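Local coordinates for rhamnose ABC transporter, periplasmic rhamnose-binding protein (Kribbella flavida, PDB 4KVF) that probably binds a sugar, presumably rhamnose, outside the cell membrane and hands it to an ABC transporter for uptake, at residues A[89-92]-A[93-97]; A[176-179]-A[180-183]; A[209-212]-A[213-217]. One frame throughout, in Å; residues are numbered along the deposited sequence.

Contact 1. Residues A[89-92]-A[93-97]; sequences INTL and IQQQQ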
ATOM      1  N   ILE A  89      12.630 -12.922 -13.279  1.00 23.35           N
ATOM      2  CA  ILE A  89      13.838 -12.262 -12.788  1.00 22.69           C
ATOM      3  C   ILE A  89      15.051 -12.698 -13.627  1.00 27.06           C
ATOM      4  O   ILE A  89      15.907 -11.886 -13.988  1.00 27.87           O
ATOM      5  CB  ILE A  89      14.093 -12.597 -11.308  1.00 25.39           C
ATOM      6  CG1 ILE A  89      13.003 -11.959 -10.436  1.00 25.67           C
ATOM      7  CG2 ILE A  89      15.512 -12.115 -10.884  1.00 23.10           C
ATOM      8  CD1 ILE A  89      12.935 -12.529  -9.026  1.00 25.00           C
ATOM      9  N   ASN A  90      15.109 -13.988 -13.926  1.00 25.36           N
ATOM     10  CA  ASN A  90      16.209 -14.537 -14.715  1.00 27.17           C
ATOM     11  C   ASN A  90      16.232 -13.937 -16.112  1.00 32.44           C
ATOM     12  O   ASN A  90      17.304 -13.669 -16.673  1.00 29.61           O
ATOM     13  CB  ASN A  90      16.127 -16.068 -14.778  1.00 30.47           C
ATOM     14  CG  ASN A  90      16.581 -16.726 -13.475  1.00 31.59           C
ATOM     15  OD1 ASN A  90      17.402 -16.163 -12.743  1.00 42.28           O
ATOM     16  ND2 ASN A  90      16.060 -17.917 -13.191  1.00 37.70           N
ATOM     17  N   THR A  91      15.046 -13.732 -16.680  1.00 28.81           N
ATOM     18  CA  THR A  91      14.944 -13.075 -17.976  1.00 30.68           C
ATOM     19  C   THR A  91      15.486 -11.651 -17.905  1.00 27.34           C
ATOM     20  O   THR A  91      16.254 -11.231 -18.765  1.00 32.19           O
ATOM     21  CB  THR A  91      13.492 -13.024 -18.466  1.00 30.56           C
ATOM     22  OG1 THR A  91      12.975 -14.358 -18.544  1.00 32.43           O
ATOM     23  CG2 THR A  91      13.419 -12.364 -19.841  1.00 31.39           C
ATOM     24  N   LEU A  92      15.094 -10.908 -16.872  1.00 25.62           N
ATOM     25  CA  LEU A  92      15.544  -9.528 -16.743  1.00 26.67           C
ATOM     26  C   LEU A  92      17.063  -9.441 -16.585  1.00 29.88           C
ATOM     27  O   LEU A  92      17.694  -8.515 -17.087  1.00 30.55           O
ATOM     28  CB  LEU A  92      14.834  -8.825 -15.588  1.00 24.39           C
ATOM     29  CG  LEU A  92      13.320  -8.674 -15.777  1.00 27.07           C
ATOM     30  CD1 LEU A  92      12.709  -7.992 -14.554  1.00 27.46           C
ATOM     31  CD2 LEU A  92      12.999  -7.885 -17.054  1.00 27.73           C
ATOM     32  N   ILE A  93      17.643 -10.404 -15.880  1.00 28.09           N
ATOM     33  CA  ILE A  93      19.098 -10.483 -15.766  1.00 32.63           C
ATOM     34  C   ILE A  93      19.769 -10.661 -17.123  1.00 34.69           C
ATOM     35  O   ILE A  93      20.702  -9.929 -17.461  1.00 34.24           O
ATOM     36  CB  ILE A  93      19.545 -11.628 -14.826  1.00 30.37           C
ATOM     37  CG1 ILE A  93      19.049 -11.363 -13.405  1.00 27.85           C
ATOM     38  CG2 ILE A  93      21.063 -11.788 -14.860  1.00 31.10           C
ATOM     39  CD1 ILE A  93      19.234 -12.553 -12.449  1.00 29.90           C
ATOM     40  N   GLN A  94      19.304 -11.635 -17.904  1.00 30.80           N
ATOM     41  CA  GLN A  94      19.881 -11.874 -19.226  1.00 33.54           C
ATOM     42  C   GLN A  94      19.703 -10.683 -20.177  1.00 32.79           C
ATOM     43  O   GLN A  94      20.514 -10.479 -21.079  1.00 35.04           O
ATOM     44  CB  GLN A  94      19.328 -13.150 -19.867  1.00 41.78           C
ATOM     45  CG  GLN A  94      20.114 -14.414 -19.550  1.00 47.14           C
ATOM     46  CD  GLN A  94      21.604 -14.271 -19.793  1.00 42.74           C
ATOM     47  OE1 GLN A  94      22.389 -14.188 -18.845  1.00 60.91           O
ATOM     48  NE2 GLN A  94      22.006 -14.258 -21.067  1.00 45.67           N
ATOM     49  N   GLN A  95      18.648  -9.901 -19.975  1.00 31.23           N
ATOM     50  CA  GLN A  95      18.404  -8.709 -20.794  1.00 33.52           C
ATOM     51  C   GLN A  95      19.226  -7.501 -20.322  1.00 34.28           C
ATOM     52  O   GLN A  95      19.197  -6.433 -20.940  1.00 32.56           O
ATOM     53  CB  GLN A  95      16.910  -8.344 -20.783  1.00 34.74           C
ATOM     54  CG  GLN A  95      16.011  -9.332 -21.513  1.00 36.74           C
ATOM     55  CD  GLN A  95      14.537  -8.945 -21.434  1.00 52.10           C
ATOM     56  OE1 GLN A  95      14.144  -8.122 -20.604  1.00 60.51           O
ATOM     57  NE2 GLN A  95      13.718  -9.532 -22.309  1.00 59.15           N
ATOM     58  N   GLN A  96      19.950  -7.690 -19.227  1.00 29.61           N
ATOM     59  CA  GLN A  96      20.883  -6.695 -18.694  1.00 33.98           C
ATOM     60  C   GLN A  96      20.211  -5.381 -18.318  1.00 34.82           C
ATOM     61  O   GLN A  96      20.670  -4.294 -18.697  1.00 36.59           O
ATOM     62  CB  GLN A  96      22.054  -6.452 -19.641  1.00 33.00           C
ATOM     63  CG  GLN A  96      22.908  -7.673 -19.844  1.00 42.45           C
ATOM     64  CD  GLN A  96      23.983  -7.439 -20.853  1.00 57.82           C
ATOM     65  OE1 GLN A  96      24.248  -6.297 -21.234  1.00 60.48           O
ATOM     66  NE2 GLN A  96      24.610  -8.519 -21.315  1.00 56.67           N
ATOM     67  N   GLN A  97      19.116  -5.499 -17.582  1.00 30.73           N
ATOM     68  CA  GLN A  97      18.483  -4.344 -16.955  1.00 27.26           C
ATOM     69  C   GLN A  97      19.455  -3.735 -15.947  1.00 31.83           C
ATOM     70  O   GLN A  97      20.317  -4.433 -15.417  1.00 31.91           O
ATOM     71  CB  GLN A  97      17.180  -4.762 -16.266  1.00 30.33           C
ATOM     72  CG  GLN A  97      16.159  -5.359 -17.225  1.00 28.36           C
ATOM     73  CD  GLN A  97      15.864  -4.445 -18.405  1.00 35.55           C
ATOM     74  OE1 GLN A  97      15.217  -3.413 -18.252  1.00 34.90           O
ATOM     75  NE2 GLN A  97      16.362  -4.810 -19.584  1.00 47.02           N
TER
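T91 and Q95, one helical turn apart, lie side by side and point the same way, the methyl of T91 against the carboxamide of Q95: T91 CG2 is 3.8 Å from Q95 NE2. T91 can offer its methyl because its hydroxyl is turned beside the backbone N (chi1 -58°), where OG1 bonds back to the carbonyl of S87. The extended chain of Q95 also passes over the T91 carbonyl, CG resting 3.3 Å from T91 O, while its OE1 reaches L92 CD2 at 3.7 Å. L92 slants across the bent chain of Q97, its CD2 4.0 Å from Q97 CG. On another side of the helix the I93 side chain runs back along the turn, CD1 meeting I89 CG2 at 4.1 Å; branched, apolar isoleucines suit this flank, which faces helix 111-119. L92 and Q97 lie against A43 of strand 41-45 and K73 of strand 71-74; I89 reaches L45 of the former as well.

Just after them helix 85-94 ends in a Schellman motif. Q96 takes a positive phi of 61°, its N bonds to I93 O, and Q97 N makes a weak but nearly straight bond to L92 O (3.4 Å). The chain thereby turns out of the helix toward strand 99-102. Chemically, two glutamines here serve as partly aliphatic residues: Q95 lays its carboxamide on the T91 methyl, and the buried Q97 gives its CG to L92.

Contact 2. Residues A[176-179]-A[180-183]; sequences TNQN and SWIE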
ATOM      1  N   THR A 176      -2.586 -11.680   7.769  1.00 23.25           N
ATOM      2  CA  THR A 176      -1.365 -11.112   8.313  1.00 23.47           C
ATOM      3  C   THR A 176      -1.400  -9.587   8.371  1.00 25.80           C
ATOM      4  O   THR A 176      -1.090  -8.976   9.411  1.00 24.21           O
ATOM      5  CB  THR A 176      -0.153 -11.561   7.485  1.00 27.12           C
ATOM      6  OG1 THR A 176      -0.094 -12.993   7.506  1.00 32.05           O
ATOM      7  CG2 THR A 176       1.140 -10.970   8.051  1.00 35.11           C
ATOM      8  N   ASN A 177      -1.782  -8.967   7.255  1.00 27.67           N
ATOM      9  CA  ASN A 177      -1.799  -7.511   7.175  1.00 24.73           C
ATOM     10  C   ASN A 177      -2.839  -6.903   8.098  1.00 23.87           C
ATOM     11  O   ASN A 177      -2.531  -6.010   8.887  1.00 23.15           O
ATOM     12  CB  ASN A 177      -2.056  -7.050   5.740  1.00 24.92           C
ATOM     13  CG  ASN A 177      -0.881  -7.324   4.819  1.00 30.58           C
ATOM     14  OD1 ASN A 177       0.269  -7.460   5.270  1.00 29.98           O
ATOM     15  ND2 ASN A 177      -1.159  -7.400   3.518  1.00 34.38           N
ATOM     16  N   GLN A 178      -4.072  -7.397   8.026  1.00 24.42           N
ATOM     17  CA  GLN A 178      -5.119  -6.830   8.870  1.00 22.41           C
ATOM     18  C   GLN A 178      -4.789  -7.033  10.340  1.00 23.88           C
ATOM     19  O   GLN A 178      -5.032  -6.157  11.167  1.00 25.79           O
ATOM     20  CB  GLN A 178      -6.488  -7.421   8.532  1.00 24.97           C
ATOM     21  CG  GLN A 178      -7.167  -6.785   7.314  1.00 27.87           C
ATOM     22  CD  GLN A 178      -6.568  -7.234   5.997  1.00 29.90           C
ATOM     23  OE1 GLN A 178      -5.809  -8.204   5.950  1.00 29.32           O
ATOM     24  NE2 GLN A 178      -6.925  -6.542   4.905  1.00 25.47           N
ATOM     25  N   ASN A 179      -4.219  -8.187  10.677  1.00 23.30           N
ATOM     26  CA  ASN A 179      -3.899  -8.437  12.078  1.00 24.56           C
ATOM     27  C   ASN A 179      -2.828  -7.488  12.586  1.00 22.82           C
ATOM     28  O   ASN A 179      -2.860  -7.078  13.754  1.00 25.33           O
ATOM     29  CB  ASN A 179      -3.520  -9.903  12.326  1.00 26.15           C
ATOM     30  CG  ASN A 179      -4.725 -10.817  12.269  1.00 32.57           C
ATOM     31  OD1 ASN A 179      -5.867 -10.352  12.352  1.00 30.86           O
ATOM     32  ND2 ASN A 179      -4.483 -12.119  12.126  1.00 36.70           N
ATOM     33  N   SER A 180      -1.905  -7.115  11.704  1.00 20.00           N
ATOM     34  CA  SER A 180      -0.875  -6.140  12.060  1.00 21.17           C
ATOM     35  C   SER A 180      -1.521  -4.791  12.304  1.00 21.78           C
ATOM     36  O   SER A 180      -1.266  -4.141  13.323  1.00 23.54           O
ATOM     37  CB  SER A 180       0.155  -5.985  10.936  1.00 31.51           C
ATOM     38  OG  SER A 180       1.022  -7.099  10.882  1.00 37.41           O
ATOM     39  N   TRP A 181      -2.361  -4.372  11.366  1.00 22.50           N
ATOM     40  CA  TRP A 181      -3.006  -3.065  11.467  1.00 22.08           C
ATOM     41  C   TRP A 181      -3.884  -2.974  12.712  1.00 23.96           C
ATOM     42  O   TRP A 181      -3.922  -1.941  13.385  1.00 23.87           O
ATOM     43  CB  TRP A 181      -3.807  -2.758  10.205  1.00 21.21           C
ATOM     44  CG  TRP A 181      -2.952  -2.727   8.971  1.00 21.22           C
ATOM     45  CD1 TRP A 181      -1.646  -2.321   8.888  1.00 24.13           C
ATOM     46  CD2 TRP A 181      -3.330  -3.136   7.654  1.00 26.15           C
ATOM     47  NE1 TRP A 181      -1.192  -2.453   7.594  1.00 26.92           N
ATOM     48  CE2 TRP A 181      -2.212  -2.949   6.814  1.00 23.65           C
ATOM     49  CE3 TRP A 181      -4.512  -3.646   7.094  1.00 24.86           C
ATOM     50  CZ2 TRP A 181      -2.232  -3.246   5.457  1.00 26.49           C
ATOM     51  CZ3 TRP A 181      -4.535  -3.934   5.752  1.00 25.15           C
ATOM     52  CH2 TRP A 181      -3.402  -3.734   4.944  1.00 25.44           C
ATOM     53  N   ILE A 182      -4.581  -4.062  13.025  1.00 21.79           N
ATOM     54  CA  ILE A 182      -5.443  -4.086  14.205  1.00 21.93           C
ATOM     55  C   ILE A 182      -4.606  -3.966  15.474  1.00 26.64           C
ATOM     56  O   ILE A 182      -4.969  -3.250  16.414  1.00 26.48           O
ATOM     57  CB  ILE A 182      -6.320  -5.361  14.211  1.00 24.46           C
ATOM     58  CG1 ILE A 182      -7.381  -5.260  13.106  1.00 27.03           C
ATOM     59  CG2 ILE A 182      -6.962  -5.589  15.578  1.00 29.10           C
ATOM     60  CD1 ILE A 182      -8.084  -6.589  12.799  1.00 28.39           C
ATOM     61  N   GLU A 183      -3.456  -4.638  15.500  1.00 24.39           N
ATOM     62  CA  GLU A 183      -2.590  -4.536  16.670  1.00 25.59           C
ATOM     63  C   GLU A 183      -2.127  -3.093  16.866  1.00 24.17           C
ATOM     64  O   GLU A 183      -2.103  -2.594  17.986  1.00 25.31           O
ATOM     65  CB  GLU A 183      -1.395  -5.495  16.582  1.00 24.91           C
ATOM     66  CG  GLU A 183      -0.480  -5.433  17.806  1.00 27.18           C
ATOM     67  CD  GLU A 183      -1.148  -5.928  19.089  1.00 32.26           C
ATOM     68  OE1 GLU A 183      -2.029  -6.816  19.014  1.00 32.80           O
ATOM     69  OE2 GLU A 183      -0.786  -5.428  20.178  1.00 41.30           O
TER
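With CG of W181 anti to its own carbonyl carbon and beside the backbone N (chi1 -60°), the indole is swung back toward the start of helix 176-189, over the preceding turn. Carried there, it lies against N177 CB, which stands 3.9 Å from the centroid of the six-membered ring of W181, 20° off the normal, a CH-pi contact over the face. The backbone carbonyl of N177 sits above the same indole, O standing 3.2 Å from CD2 of W181 and displaced toward the ring's rim. That oxygen also accepts the N-H of W181 in a nearly straight bond (3.0 Å).

Q178, bent at its second torsion, runs alongside the indole and brings its amide to the ring obliquely, with NE2 3.6 Å from W181 CZ3. Its amide plane stands 72° from that of the ring, which rules out a flat stack, and the same NE2 bonds to the carbonyl of P232. The carbonyl of Q178 serves I182, taking its N-H while I182 CG1 packs 3.2 Å from Q178 O. N179 sends its ND2 to the carbonyl of P173, in the loop leading into the helix.

Helix 176-189 is the connecting helix of a beta-alpha-beta unit, between strands 164-170 and 197-204, and I182 packs on the first of them. A broad indole suits its place because it can cover polar backbone and aliphatic carbon together; T145 and I148 of helix 145-159 touch it as well. The N177 carbonyl is thus both bonded by W181 N and covered by the indole, while the Q178 and N179 amides tie the helix start to the loops at P232 and P173, which probably fixes the first turn.

Contact 3. Residues A[209-212]-A[213-217]; sequences DQKS and FTEAQ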
ATOM      1  N   ASP A 209     -17.359 -10.369  -0.365  1.00 43.98           N
ATOM      2  CA  ASP A 209     -18.362  -9.306  -0.500  1.00 50.29           C
ATOM      3  C   ASP A 209     -19.618  -9.580   0.328  1.00 48.56           C
ATOM      4  O   ASP A 209     -20.015  -8.766   1.166  1.00 42.84           O
ATOM      5  CB  ASP A 209     -18.720  -9.126  -1.986  1.00 58.66           C
ATOM      6  CG  ASP A 209     -19.452  -7.817  -2.281  1.00 62.75           C
ATOM      7  OD1 ASP A 209     -19.216  -6.807  -1.587  1.00 49.28           O
ATOM      8  OD2 ASP A 209     -20.258  -7.797  -3.238  1.00 66.62           O
ATOM      9  N   GLN A 210     -20.222 -10.742   0.104  1.00 50.41           N
ATOM     10  CA  GLN A 210     -21.456 -11.125   0.784  1.00 52.88           C
ATOM     11  C   GLN A 210     -21.308 -11.329   2.293  1.00 52.83           C
ATOM     12  O   GLN A 210     -22.178 -10.926   3.076  1.00 46.21           O
ATOM     13  CB  GLN A 210     -22.042 -12.380   0.136  1.00 52.33           C
ATOM     14  CG  GLN A 210     -23.191 -12.100  -0.809  1.00 71.71           C
ATOM     15  CD  GLN A 210     -24.488 -11.821  -0.071  1.00 80.13           C
ATOM     16  OE1 GLN A 210     -24.733 -10.702   0.385  1.00 81.47           O
ATOM     17  NE2 GLN A 210     -25.324 -12.846   0.057  1.00 83.38           N
ATOM     18  N   LYS A 211     -20.221 -11.966   2.710  1.00 41.32           N
ATOM     19  CA  LYS A 211     -20.009 -12.179   4.134  1.00 46.17           C
ATOM     20  C   LYS A 211     -19.723 -10.852   4.825  1.00 37.70           C
ATOM     21  O   LYS A 211     -20.209 -10.598   5.924  1.00 39.16           O
ATOM     22  CB  LYS A 211     -18.875 -13.172   4.400  1.00 41.59           C
ATOM     23  CG  LYS A 211     -18.989 -13.833   5.769  1.00 53.26           C
ATOM     24  CD  LYS A 211     -17.660 -14.366   6.290  1.00 55.10           C
ATOM     25  CE  LYS A 211     -17.841 -14.966   7.682  1.00 53.69           C
ATOM     26  NZ  LYS A 211     -16.554 -15.359   8.323  1.00 60.04           N
ATOM     27  N   SER A 212     -18.951  -9.997   4.167  1.00 38.20           N
ATOM     28  CA  SER A 212     -18.617  -8.693   4.739  1.00 30.80           C
ATOM     29  C   SER A 212     -19.900  -7.875   4.918  1.00 35.54           C
ATOM     30  O   SER A 212     -20.089  -7.190   5.929  1.00 31.00           O
ATOM     31  CB  SER A 212     -17.613  -7.956   3.855  1.00 32.23           C
ATOM     32  OG  SER A 212     -16.364  -8.637   3.852  1.00 31.21           O
ATOM     33  N   PHE A 213     -20.789  -7.985   3.940  1.00 30.89           N
ATOM     34  CA  PHE A 213     -22.080  -7.317   3.992  1.00 31.65           C
ATOM     35  C   PHE A 213     -22.884  -7.784   5.212  1.00 36.05           C
ATOM     36  O   PHE A 213     -23.363  -6.974   6.010  1.00 35.99           O
ATOM     37  CB  PHE A 213     -22.851  -7.598   2.692  1.00 37.98           C
ATOM     38  CG  PHE A 213     -24.202  -6.948   2.627  1.00 39.84           C
ATOM     39  CD1 PHE A 213     -25.307  -7.551   3.206  1.00 36.79           C
ATOM     40  CD2 PHE A 213     -24.373  -5.743   1.962  1.00 38.13           C
ATOM     41  CE1 PHE A 213     -26.554  -6.958   3.145  1.00 47.68           C
ATOM     42  CE2 PHE A 213     -25.622  -5.144   1.891  1.00 40.41           C
ATOM     43  CZ  PHE A 213     -26.713  -5.751   2.488  1.00 40.74           C
ATOM     44  N   THR A 214     -23.027  -9.097   5.351  1.00 35.96           N
ATOM     45  CA  THR A 214     -23.769  -9.666   6.472  1.00 33.95           C
ATOM     46  C   THR A 214     -23.104  -9.386   7.828  1.00 32.92           C
ATOM     47  O   THR A 214     -23.787  -9.146   8.827  1.00 35.66           O
ATOM     48  CB  THR A 214     -23.977 -11.176   6.277  1.00 40.81           C
ATOM     49  OG1 THR A 214     -24.738 -11.385   5.082  1.00 46.21           O
ATOM     50  CG2 THR A 214     -24.734 -11.768   7.448  1.00 47.72           C
ATOM     51  N   GLU A 215     -21.775  -9.406   7.871  1.00 30.70           N
ATOM     52  CA  GLU A 215     -21.090  -9.103   9.128  1.00 31.60           C
ATOM     53  C   GLU A 215     -21.269  -7.636   9.531  1.00 33.13           C
ATOM     54  O   GLU A 215     -21.334  -7.323  10.724  1.00 31.92           O
ATOM     55  CB  GLU A 215     -19.602  -9.493   9.074  1.00 32.99           C
ATOM     56  CG  GLU A 215     -19.363 -10.998   9.052  1.00 40.76           C
ATOM     57  CD  GLU A 215     -19.810 -11.694  10.332  1.00 47.90           C
ATOM     58  OE1 GLU A 215     -19.611 -11.125  11.428  1.00 45.28           O
ATOM     59  OE2 GLU A 215     -20.361 -12.814  10.241  1.00 53.64           O
ATOM     60  N   ALA A 216     -21.354  -6.741   8.544  1.00 34.63           N
ATOM     61  CA  ALA A 216     -21.604  -5.325   8.828  1.00 35.08           C
ATOM     62  C   ALA A 216     -22.988  -5.150   9.436  1.00 36.09           C
ATOM     63  O   ALA A 216     -23.182  -4.414  10.409  1.00 32.37           O
ATOM     64  CB  ALA A 216     -21.472  -4.489   7.562  1.00 30.66           C
ATOM     65  N   GLN A 217     -23.953  -5.836   8.839  1.00 32.68           N
ATOM     66  CA  GLN A 217     -25.323  -5.869   9.327  1.00 34.47           C
ATOM     67  C   GLN A 217     -25.340  -6.382  10.762  1.00 37.65           C
ATOM     68  O   GLN A 217     -26.021  -5.828  11.629  1.00 37.06           O
ATOM     69  CB  GLN A 217     -26.126  -6.804   8.424  1.00 42.04           C
ATOM     70  CG  GLN A 217     -27.624  -6.713   8.520  1.00 56.87           C
ATOM     71  CD  GLN A 217     -28.283  -7.521   7.414  1.00 61.63           C
ATOM     72  OE1 GLN A 217     -27.750  -8.551   6.991  1.00 56.63           O
ATOM     73  NE2 GLN A 217     -29.424  -7.045   6.920  1.00 62.06           N
TER
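Among the polar contacts, Q210 O receives two donors from T214: the backbone N at 3.0 Å and, more weakly, OG1 at 3.3 Å. Threonine suits an exposed helical position where its hydroxyl, turned beside the backbone N (chi1 -61°), can reach back to the preceding turn. E215 N bonds to K211 O at 2.8 Å, and F213 N and A216 N make the matching bonds to D209 O and S212 O.

Charge enters through K211 and E215, whose side chains run alongside each other. K211 NZ and E215 OE2 remain 5.0 Å apart, too far for a salt bridge, although some attraction is likely; NZ makes weak hydrogen bonds to N206 OD1 and Y204 O.

Carbon-to-carbonyl contacts follow: E215 CG rests 3.3 Å from K211 O, and A216 CB, a small methyl in a buried position, 3.4 Å from S212 O. F213 CB lies 3.4 Å from Q210 O; with its CG anti to the backbone N (chi1 -180°), F213 CD1 is met obliquely by Q210 OE1 at 4.3 Å.

A D209-R242 salt bridge and edge-to-face F213 and Y243 rings join helix 209-222 to helix 234-245. S212 OG bonds to D208 O, while E215 and A216 pack on L169 of strand 164-170.

Overall arrangement
The three contacts follow one another along the chain, each within a single helix of a two-lobed periplasmic binding protein. Contact 1 belongs to the lobe built on the six-stranded parallel sheet; contacts 2 and 3 belong to the lobe with four parallel strands. Contacts 2 and 3 are about 19 Å apart between centres and about 10 Å at their nearest atoms, and both helices touch strand 164-170. Contact 1 lies about 45 Å from contact 3 between centres, across the chain's centre, and 35 Å from contact 2. A bound glycerol lies about 4 Å from the W181 side chain and another about 4 Å from that of Q96, both probably from the crystallisation liquor; no sugar is established at either.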